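Local coordinates for protein NAD(FAD)-dependent dehydrogenase, NirB-family (N-terminal domain) (Clostridium acetobutylicum, PDB 3KLJ) that catalyses the NADH-dependent reduction of rubredoxin through its bound FAD, an intermediate step in electron transfer chains that detoxify oxygen in an obligate anaerobe, at residues 9-14 with 31-36; 105-110 with 259-264; 321-326 with 341-346. One frame throughout, in Å; residues are numbered along the deposited sequence. Where two conformers were deposited one is given.

Contact 1 of 3, residues 9-14 with 31-36; sequences STKILI and KCDDIT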
loop_
_atom_site.group_PDB
_atom_site.type_symbol
_atom_site.label_atom_id
_atom_site.label_comp_id
_atom_site.label_asym_id
_atom_site.label_seq_id
_atom_site.Cartn_x
_atom_site.Cartn_y
_atom_site.Cartn_z
ATOM N N SER A 9 -23.307 -12.062 19.015
ATOM C CA SER A 9 -22.590 -13.193 18.434
ATOM C C SER A 9 -22.996 -13.399 16.976
ATOM O O SER A 9 -24.177 -13.293 16.638
ATOM C CB SER A 9 -22.847 -14.470 19.237
ATOM O OG SER A 9 -24.084 -15.057 18.885
ATOM N N THR A 10 -22.013 -13.684 16.122
ATOM C CA THR A 10 -22.242 -13.898 14.687
ATOM C C THR A 10 -21.496 -15.127 14.189
ATOM O O THR A 10 -20.674 -15.684 14.915
ATOM C CB THR A 10 -21.796 -12.677 13.832
ATOM O OG1 THR A 10 -20.465 -12.283 14.194
ATOM C CG2 THR A 10 -22.732 -11.517 14.043
ATOM N N LYS A 11 -21.796 -15.552 12.960
ATOM C CA LYS A 11 -21.074 -16.649 12.317
ATOM C C LYS A 11 -19.695 -16.148 11.873
ATOM O O LYS A 11 -18.658 -16.622 12.356
ATOM C CB LYS A 11 -21.859 -17.195 11.113
ATOM C CG LYS A 11 -22.861 -18.324 11.402
ATOM C CD LYS A 11 -24.081 -17.849 12.169
ATOM C CE LYS A 11 -25.336 -18.610 11.751
ATOM N NZ LYS A 11 -25.144 -20.087 11.790
ATOM N N ILE A 12 -19.701 -15.177 10.956
ATOM C CA ILE A 12 -18.469 -14.593 10.424
ATOM C C ILE A 12 -18.250 -13.190 10.970
ATOM O O ILE A 12 -19.054 -12.274 10.723
ATOM C CB ILE A 12 -18.463 -14.557 8.877
ATOM C CG1 ILE A 12 -18.800 -15.947 8.314
ATOM C CG2 ILE A 12 -17.129 -14.012 8.353
ATOM C CD1 ILE A 12 -18.481 -16.096 6.868
ATOM N N LEU A 13 -17.165 -13.049 11.726
ATOM C CA LEU A 13 -16.721 -11.764 12.235
ATOM C C LEU A 13 -15.570 -11.268 11.379
ATOM O O LEU A 13 -14.566 -11.962 11.216
ATOM C CB LEU A 13 -16.230 -11.884 13.671
ATOM C CG LEU A 13 -16.638 -10.798 14.668
ATOM C CD1 LEU A 13 -15.548 -10.541 15.711
ATOM C CD2 LEU A 13 -17.094 -9.504 14.000
ATOM N N ILE A 14 -15.731 -10.063 10.840
ATOM C CA ILE A 14 -14.699 -9.429 10.034
ATOM C C ILE A 14 -14.126 -8.231 10.786
ATOM O O ILE A 14 -14.830 -7.242 11.051
ATOM C CB ILE A 14 -15.242 -9.033 8.642
ATOM C CG1 ILE A 14 -15.621 -10.290 7.854
ATOM C CG2 ILE A 14 -14.218 -8.212 7.858
ATOM C CD1 ILE A 14 -16.356 -10.004 6.574
ATOM N N LYS A 31 -23.407 -17.676 0.763
ATOM C CA LYS A 31 -22.853 -18.901 1.322
ATOM C C LYS A 31 -23.060 -18.959 2.844
ATOM O O LYS A 31 -23.500 -19.984 3.371
ATOM C CB LYS A 31 -21.374 -19.047 0.947
ATOM C CG LYS A 31 -21.021 -18.462 -0.410
ATOM C CD LYS A 31 -19.719 -19.006 -0.966
ATOM C CE LYS A 31 -19.650 -18.710 -2.461
ATOM N NZ LYS A 31 -18.662 -19.559 -3.177
ATOM N N CYS A 32 -22.716 -17.871 3.536
ATOM C CA CYS A 32 -23.026 -17.738 4.961
ATOM C C CYS A 32 -24.062 -16.651 5.167
ATOM O O CYS A 32 -24.161 -15.706 4.381
ATOM C CB CYS A 32 -21.779 -17.475 5.807
ATOM S SG CYS A 32 -21.416 -18.800 6.990
ATOM N N ASP A 33 -24.868 -16.798 6.215
ATOM C CA ASP A 33 -26.036 -15.916 6.390
ATOM C C ASP A 33 -25.995 -14.979 7.608
ATOM O O ASP A 33 -27.011 -14.363 7.953
ATOM C CB ASP A 33 -27.341 -16.739 6.373
ATOM C CG ASP A 33 -27.494 -17.641 7.595
ATOM O OD1 ASP A 33 -26.482 -17.936 8.270
ATOM O OD2 ASP A 33 -28.641 -18.057 7.882
ATOM N N ASP A 34 -24.834 -14.876 8.250
ATOM C CA ASP A 34 -24.685 -14.067 9.453
ATOM C C ASP A 34 -23.280 -13.455 9.505
ATOM O O ASP A 34 -22.357 -14.022 10.106
ATOM C CB ASP A 34 -24.967 -14.925 10.693
ATOM C CG ASP A 34 -24.990 -14.124 11.985
ATOM O OD1 ASP A 34 -24.936 -12.877 11.944
ATOM O OD2 ASP A 34 -25.066 -14.756 13.057
ATOM N N ILE A 35 -23.148 -12.289 8.873
ATOM C CA ILE A 35 -21.866 -11.601 8.705
ATOM C C ILE A 35 -21.862 -10.243 9.413
ATOM O O ILE A 35 -22.757 -9.404 9.196
ATOM C CB ILE A 35 -21.556 -11.371 7.201
ATOM C CG1 ILE A 35 -21.749 -12.658 6.391
ATOM C CG2 ILE A 35 -20.152 -10.788 7.004
ATOM C CD1 ILE A 35 -22.139 -12.391 4.935
ATOM N N THR A 36 -20.840 -10.027 10.237
ATOM C CA THR A 36 -20.635 -8.755 10.930
ATOM C C THR A 36 -19.241 -8.202 10.676
ATOM O O THR A 36 -18.249 -8.922 10.804
ATOM C CB THR A 36 -20.832 -8.922 12.446
ATOM O OG1 THR A 36 -22.158 -9.379 12.686
ATOM C CG2 THR A 36 -20.630 -7.613 13.188
#
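A chi1 of -173° turns the Asp-34 carboxylate away from its own amide and lays it across the side chains of Thr-10 and Lys-11 at about a right angle, while in Ile-14 a chi1 of -65° followed by an extended chi2 carries CD1 to Ile-35. The two branches of the carboxylate part company. OD1 lies 3.3 Å from CG2 of Thr-10 and takes its stronger partner, a salt bridge, from Lys-78; OD2 accepts a long, weak bond of 3.4 Å from the backbone N of Lys-11. That same N-H also leans weakly on the Asp-34 carbonyl, whose main donor is Ile-12, N to O 3.0 Å.

From here the segments run as parallel strands. Ile-12 straddles Ile-35, for its O receives Thr-36 N at 2.9 Å, almost straight (175° at the hydrogen), and Ile-14 N then reaches Thr-36 O at 2.8 Å. On one face Ile-14 and Ile-35 lie side by side, pointing the same way, with CD1 of the former 3.9 Å from CG2 of the latter. Ile-12 places CD1 3.7 Å from CB of Cys-32, a residue that forms a disulfide with Cys-292. On the face bearing Leu-13 and Thr-36, Leu-13 CD2 comes within 3.4 Å of Thr-36 O.

Both strands belong to the beta-alpha-beta unit that opens the FAD-binding Rossmann-type domain. Helix 19-28 makes the crossover and packs its alanines against Ile-12, Ile-14 and Ile-35; strand 107-110 pairs with the far side of strand 12-15, and strand 78-80 adjoins strand 35-38, touching Thr-36 from beyond it.

Contact 2 of 3, residues 105-110 with 259-264; sequences YEKLII and DIYACG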
loop_
_atom_site.group_PDB
_atom_site.type_symbol
_atom_site.label_atom_id
_atom_site.label_comp_id
_atom_site.label_asym_id
_atom_site.label_seq_id
_atom_site.Cartn_x
_atom_site.Cartn_y
_atom_site.Cartn_z
ATOM N N TYR A 105 -17.759 -15.131 17.833
ATOM C CA TYR A 105 -17.726 -15.519 16.428
ATOM C C TYR A 105 -17.628 -17.030 16.291
ATOM O O TYR A 105 -17.239 -17.708 17.234
ATOM C CB TYR A 105 -16.529 -14.862 15.722
ATOM C CG TYR A 105 -15.167 -15.296 16.240
ATOM C CD1 TYR A 105 -14.573 -16.478 15.787
ATOM C CD2 TYR A 105 -14.470 -14.523 17.175
ATOM C CE1 TYR A 105 -13.332 -16.886 16.249
ATOM C CE2 TYR A 105 -13.219 -14.924 17.643
ATOM C CZ TYR A 105 -12.661 -16.107 17.171
ATOM O OH TYR A 105 -11.432 -16.532 17.620
ATOM N N GLU A 106 -17.957 -17.547 15.108
ATOM C CA GLU A 106 -17.630 -18.931 14.756
ATOM C C GLU A 106 -16.340 -18.907 13.923
ATOM O O GLU A 106 -15.448 -19.737 14.108
ATOM C CB GLU A 106 -18.769 -19.601 13.983
ATOM C CG GLU A 106 -20.131 -19.552 14.679
ATOM C CD GLU A 106 -21.194 -20.401 13.979
ATOM O OE1 GLU A 106 -20.852 -21.091 12.990
ATOM O OE2 GLU A 106 -22.371 -20.382 14.419
ATOM N N LYS A 107 -16.259 -17.950 13.003
ATOM C CA LYS A 107 -15.030 -17.677 12.259
ATOM C C LYS A 107 -14.654 -16.201 12.305
ATOM O O LYS A 107 -15.526 -15.326 12.232
ATOM C CB LYS A 107 -15.158 -18.136 10.808
ATOM C CG LYS A 107 -14.612 -19.525 10.579
ATOM C CD LYS A 107 -15.680 -20.536 10.361
ATOM C CE LYS A 107 -15.029 -21.867 10.034
ATOM N NZ LYS A 107 -16.059 -22.897 9.758
ATOM N N LEU A 108 -13.353 -15.940 12.437
ATOM C CA LEU A 108 -12.823 -14.589 12.513
ATOM C C LEU A 108 -11.916 -14.312 11.319
ATOM O O LEU A 108 -10.977 -15.070 11.047
ATOM C CB LEU A 108 -12.047 -14.384 13.828
ATOM C CG LEU A 108 -11.416 -13.004 14.082
ATOM C CD1 LEU A 108 -12.480 -11.913 14.208
ATOM C CD2 LEU A 108 -10.505 -12.993 15.304
ATOM N N ILE A 109 -12.197 -13.229 10.603
ATOM C CA ILE A 109 -11.330 -12.808 9.509
ATOM C C ILE A 109 -10.680 -11.486 9.895
ATOM O O ILE A 109 -11.377 -10.478 10.068
ATOM C CB ILE A 109 -12.120 -12.648 8.200
ATOM C CG1 ILE A 109 -12.763 -13.990 7.799
ATOM C CG2 ILE A 109 -11.232 -12.086 7.091
ATOM C CD1 ILE A 109 -13.695 -13.889 6.598
ATOM N N ILE A 110 -9.360 -11.499 10.057
ATOM C CA ILE A 110 -8.612 -10.281 10.410
ATOM C C ILE A 110 -8.169 -9.523 9.154
ATOM O O ILE A 110 -7.339 -10.007 8.363
ATOM C CB ILE A 110 -7.380 -10.597 11.306
ATOM C CG1 ILE A 110 -7.810 -11.334 12.573
ATOM C CG2 ILE A 110 -6.626 -9.309 11.654
ATOM C CD1 ILE A 110 -6.638 -11.953 13.374
ATOM N N ASP A 259 -9.651 -21.443 12.788
ATOM C CA ASP A 259 -10.875 -20.641 12.648
ATOM C C ASP A 259 -10.626 -19.138 12.663
ATOM O O ASP A 259 -11.579 -18.331 12.620
ATOM C CB ASP A 259 -11.921 -21.044 13.691
ATOM C CG ASP A 259 -12.524 -22.410 13.418
ATOM O OD1 ASP A 259 -12.985 -23.042 14.384
ATOM O OD2 ASP A 259 -12.557 -22.847 12.246
ATOM N N ILE A 260 -9.346 -18.768 12.683
ATOM C CA ILE A 260 -8.938 -17.382 12.464
ATOM C C ILE A 260 -8.181 -17.211 11.142
ATOM O O ILE A 260 -7.184 -17.903 10.884
ATOM C CB ILE A 260 -8.071 -16.844 13.614
ATOM C CG1 ILE A 260 -8.803 -16.983 14.958
ATOM C CG2 ILE A 260 -7.658 -15.375 13.311
ATOM C CD1 ILE A 260 -8.050 -16.381 16.137
ATOM N N TYR A 261 -8.649 -16.271 10.328
ATOM C CA TYR A 261 -8.063 -15.966 9.022
ATOM C C TYR A 261 -7.532 -14.545 9.032
ATOM O O TYR A 261 -7.899 -13.752 9.896
ATOM C CB TYR A 261 -9.114 -16.069 7.907
ATOM C CG TYR A 261 -9.809 -17.412 7.827
ATOM C CD1 TYR A 261 -10.787 -17.768 8.759
ATOM C CD2 TYR A 261 -9.490 -18.327 6.824
ATOM C CE1 TYR A 261 -11.437 -19.000 8.688
ATOM C CE2 TYR A 261 -10.133 -19.559 6.750
ATOM C CZ TYR A 261 -11.103 -19.884 7.685
ATOM O OH TYR A 261 -11.743 -21.095 7.627
ATOM N N ALA A 262 -6.670 -14.233 8.066
ATOM C CA ALA A 262 -6.245 -12.861 7.813
ATOM C C ALA A 262 -6.021 -12.635 6.315
ATOM O O ALA A 262 -5.820 -13.581 5.558
ATOM C CB ALA A 262 -4.986 -12.536 8.606
ATOM N N CYS A 263 -6.048 -11.374 5.899
ATOM C CA CYS A 263 -6.034 -11.026 4.473
ATOM C C CYS A 263 -5.724 -9.560 4.254
ATOM O O CYS A 263 -6.090 -8.712 5.067
ATOM C CB CYS A 263 -7.386 -11.352 3.822
ATOM S SG CYS A 263 -8.818 -10.717 4.719
ATOM N N GLY A 264 -5.056 -9.270 3.144
ATOM C CA GLY A 264 -4.781 -7.894 2.740
ATOM C C GLY A 264 -3.501 -7.387 3.379
ATOM O O GLY A 264 -2.567 -8.159 3.630
HETATM O O HOH W 1 -14.018 -23.065 7.157
#
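One hydrogen bond and two weaker C-H approaches surround the carbonyl oxygen of Leu-108. Tyr-261 N donates the hydrogen bond, short at 2.7 Å and nearly linear (170° at the hydrogen). Ile-260 adds a CA-H contact, CA to the Leu-108 O 3.4 Å, and the ring of Tyr-261 brings its edge to the same oxygen, CD1 at 3.5 Å with the oxygen in the ring plane.

Three further backbone bonds continue the parallel ladder. Leu-108 N binds Asp-259 O at 3.0 Å, and Ile-110 N binds Tyr-261 O at 2.7 Å, although this last donor stands 38° out of the carbonyl plane. Beyond it Cys-263 N bonds to Ile-110 O.

Tyr-261 holds its ring beside its own backbone N (chi1 -56°), which sets the edge near Lys-107: CG of the lysine is 3.7 Å from CE1, and a water joins the phenolic OH to Lys-107 NZ, weakly on the lysine side. Ile-109 sits on the same face of the sheet, its CG2 3.7 Å from Cys-263 SG. On the other face Ile-110 crosses Ile-260, CD1 to CG2 3.6 Å, and Ala-262 fills in beside it, while Tyr-105 presents its OH to the outer end of Ile-260. Asp-259 lies near the Lys-107 ammonium without forming a salt bridge; its carboxylate pairs with Lys-93.

Charge thus lies at the start of the strands, and the later rungs are mostly aliphatic, apart from Tyr-261, whose hydroxyl meets a water. The backbone bonds carry the strand on toward Gly-264, which touches the FAD, and the order of the pair probably bears on where that residue sits.

Contact 3 of 3, residues 321-326 with 341-346; sequences ENNKPS and MLKENK
Hydrogen bonding across this contact converges on Ser-326. Its backbone N donates to Leu-342 O at 2.9 Å, the donor tilted 23° from the carbonyl plane. The hydroxyl, folded in between the backbone N and carbonyl carbon (chi1 42°), turns to the same strand: OG accepts from Glu-344 N at 2.9 Å and gives a weak bond back to Leu-342 O. One side chain therefore serves both a carbonyl and an amide where strand 337-343 gives way to its turn.

Van der Waals contact lies further back along the chain. Pro-325 CB and Met-341 CB, 3.9 Å apart, make the apolar pair, and the proline CB also comes close to the Leu-342 carbonyl, CB to O 3.2 Å. The extended methionine and Asn-323 slide past each other in opposite directions, which leaves SD of Met-341 3.6 Å from CB of Asn-323.

Electrostatic contact is looser. Lys-343, bent along its chain, brings CE to 3.4 Å from Lys-324 O and its ammonium near Asn-323 OD1, beyond bonding range. A water accepts from Lys-324 N, at 2.7 Å from that N, and from the Lys-343 ammonium. The ammonium also forms a salt bridge with Asp-348; the amide ND2 of Asn-323 binds Asp-348 too, as well as Asp-319 O, and one carboxylate is thus shared by the two side chains.

Lys-343 to Lys-346 form a type II' turn with Lys-343 and Lys-346 bonded to each other in both directions, a two-residue beta hairpin linking strands 337-343 and 346-353. The loop ahead of edge strand 327-332 is fastened to this hairpin in the antiparallel sheet of the C-terminal rubredoxin-reductase domain.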
loop_
_atom_site.group_PDB
_atom_site.type_symbol
_atom_site.label_atom_id
_atom_site.label_comp_id
_atom_site.label_asym_id
_atom_site.label_seq_id
_atom_site.Cartn_x
_atom_site.Cartn_y
_atom_site.Cartn_z
ATOM N N GLU A 321 17.383 -2.563 -5.045
ATOM C CA GLU A 321 18.130 -1.792 -4.042
ATOM C C GLU A 321 19.480 -2.401 -3.627
ATOM O O GLU A 321 20.485 -1.689 -3.546
ATOM C CB GLU A 321 17.268 -1.516 -2.806
ATOM C CG GLU A 321 17.895 -0.520 -1.833
ATOM C CD GLU A 321 17.048 -0.265 -0.597
ATOM O OE1 GLU A 321 17.355 0.705 0.129
ATOM O OE2 GLU A 321 16.085 -1.025 -0.348
ATOM N N ASN A 322 19.501 -3.705 -3.365
ATOM C CA ASN A 322 20.718 -4.365 -2.887
ATOM C C ASN A 322 21.277 -5.397 -3.871
ATOM O O ASN A 322 22.020 -6.303 -3.484
ATOM C CB ASN A 322 20.472 -5.019 -1.523
ATOM C CG ASN A 322 19.981 -4.035 -0.477
ATOM O OD1 ASN A 322 19.055 -4.337 0.277
ATOM N ND2 ASN A 322 20.600 -2.855 -0.422
ATOM N N ASN A 323 20.927 -5.253 -5.145
ATOM C CA ASN A 323 21.351 -6.223 -6.147
ATOM C C ASN A 323 22.863 -6.268 -6.316
ATOM O O ASN A 323 23.523 -5.225 -6.398
ATOM C CB ASN A 323 20.678 -5.963 -7.492
ATOM C CG ASN A 323 20.497 -7.231 -8.304
ATOM O OD1 ASN A 323 21.462 -7.797 -8.818
ATOM N ND2 ASN A 323 19.255 -7.689 -8.419
ATOM N N LYS A 324 23.401 -7.485 -6.323
ATOM C CA LYS A 324 24.790 -7.736 -6.685
ATOM C C LYS A 324 24.790 -8.508 -8.005
ATOM O O LYS A 324 24.890 -9.738 -8.011
ATOM C CB LYS A 324 25.517 -8.522 -5.588
ATOM C CG LYS A 324 25.730 -7.748 -4.291
ATOM C CD LYS A 324 26.839 -6.698 -4.403
ATOM C CE LYS A 324 28.220 -7.307 -4.166
ATOM N NZ LYS A 324 29.244 -6.278 -3.809
ATOM N N PRO A 325 24.664 -7.783 -9.131
ATOM C CA PRO A 325 24.575 -8.447 -10.421
ATOM C C PRO A 325 25.948 -8.759 -11.002
ATOM O O PRO A 325 26.949 -8.145 -10.608
ATOM C CB PRO A 325 23.856 -7.413 -11.292
ATOM C CG PRO A 325 24.211 -6.093 -10.694
ATOM C CD PRO A 325 24.646 -6.313 -9.269
ATOM N N SER A 326 25.984 -9.713 -11.926
ATOM C CA SER A 326 27.192 -10.016 -12.682
ATOM C C SER A 326 27.391 -8.983 -13.787
ATOM O O SER A 326 28.527 -8.656 -14.135
ATOM C CB SER A 326 27.135 -11.433 -13.265
ATOM O OG SER A 326 25.855 -11.720 -13.800
ATOM N N MET A 341 19.499 -5.742 -14.750
ATOM C CA MET A 341 20.538 -6.369 -13.926
ATOM C C MET A 341 20.534 -7.885 -14.097
ATOM O O MET A 341 19.496 -8.540 -13.960
ATOM C CB MET A 341 20.368 -5.980 -12.455
ATOM C CG MET A 341 20.400 -4.479 -12.217
ATOM S SD MET A 341 20.184 -3.974 -10.497
ATOM C CE MET A 341 20.552 -2.225 -10.620
ATOM N N LEU A 342 21.703 -8.433 -14.417
ATOM C CA LEU A 342 21.822 -9.852 -14.723
ATOM C C LEU A 342 22.421 -10.657 -13.589
ATOM O O LEU A 342 23.299 -10.187 -12.866
ATOM C CB LEU A 342 22.650 -10.070 -15.994
ATOM C CG LEU A 342 21.887 -10.047 -17.313
ATOM C CD1 LEU A 342 21.462 -8.632 -17.694
ATOM C CD2 LEU A 342 22.726 -10.670 -18.409
ATOM N N LYS A 343 21.926 -11.880 -13.445
ATOM C CA LYS A 343 22.563 -12.882 -12.610
ATOM C C LYS A 343 22.879 -14.054 -13.519
ATOM O O LYS A 343 22.010 -14.882 -13.810
ATOM C CB LYS A 343 21.652 -13.288 -11.453
ATOM C CG LYS A 343 22.392 -13.870 -10.257
ATOM C CD LYS A 343 21.850 -13.307 -8.944
ATOM C CE LYS A 343 22.306 -11.865 -8.728
ATOM N NZ LYS A 343 21.545 -11.188 -7.642
ATOM N N GLU A 344 24.126 -14.089 -13.987
ATOM C CA GLU A 344 24.596 -15.057 -14.983
ATOM C C GLU A 344 23.980 -14.751 -16.349
ATOM O O GLU A 344 24.267 -13.708 -16.948
ATOM C CB GLU A 344 24.308 -16.511 -14.559
ATOM C CG GLU A 344 25.020 -16.993 -13.300
ATOM C CD GLU A 344 26.525 -17.092 -13.469
ATOM O OE1 GLU A 344 27.210 -16.062 -13.289
ATOM O OE2 GLU A 344 27.021 -18.203 -13.768
ATOM N N ASN A 345 23.135 -15.665 -16.828
ATOM C CA ASN A 345 22.455 -15.465 -18.104
ATOM C C ASN A 345 20.954 -15.226 -17.926
ATOM O O ASN A 345 20.154 -15.413 -18.850
ATOM C CB ASN A 345 22.757 -16.620 -19.060
ATOM C CG ASN A 345 24.223 -16.684 -19.437
ATOM O OD1 ASN A 345 25.091 -16.802 -18.573
ATOM N ND2 ASN A 345 24.509 -16.595 -20.731
ATOM N N LYS A 346 20.592 -14.773 -16.729
ATOM C CA LYS A 346 19.209 -14.488 -16.386
ATOM C C LYS A 346 19.067 -13.029 -15.983
ATOM O O LYS A 346 19.996 -12.444 -15.435
ATOM C CB LYS A 346 18.750 -15.408 -15.250
ATOM C CG LYS A 346 18.955 -16.891 -15.556
ATOM C CD LYS A 346 18.060 -17.781 -14.722
ATOM C CE LYS A 346 17.957 -19.165 -15.342
ATOM N NZ LYS A 346 16.917 -20.004 -14.688
HETATM O O HOH W 2 21.833 -9.608 -5.709
#

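Contacts 1 and 2 are neighbouring parts of one parallel sheet in the FAD-binding domain: strand 12-15 of contact 1 stands beside strand 107-110 of contact 2, and probable hydrogen bonds from Lys-107 N to Lys-11 O and from Ile-109 N to Leu-13 O join them. Contact 2 is the more buried, with largely aliphatic rungs that lead toward Gly-264 at the cofactor; contact 1 is only partly buried, its charged residues gathered ahead of the strands. Contact 3 belongs to the C-terminal domain, centred about 49 Å from contact 1 and 40 Å from contact 2. Partly buried, with half of its touching residues exposed, it relies on a serine, a proline and a turn instead of a regular strand ladder.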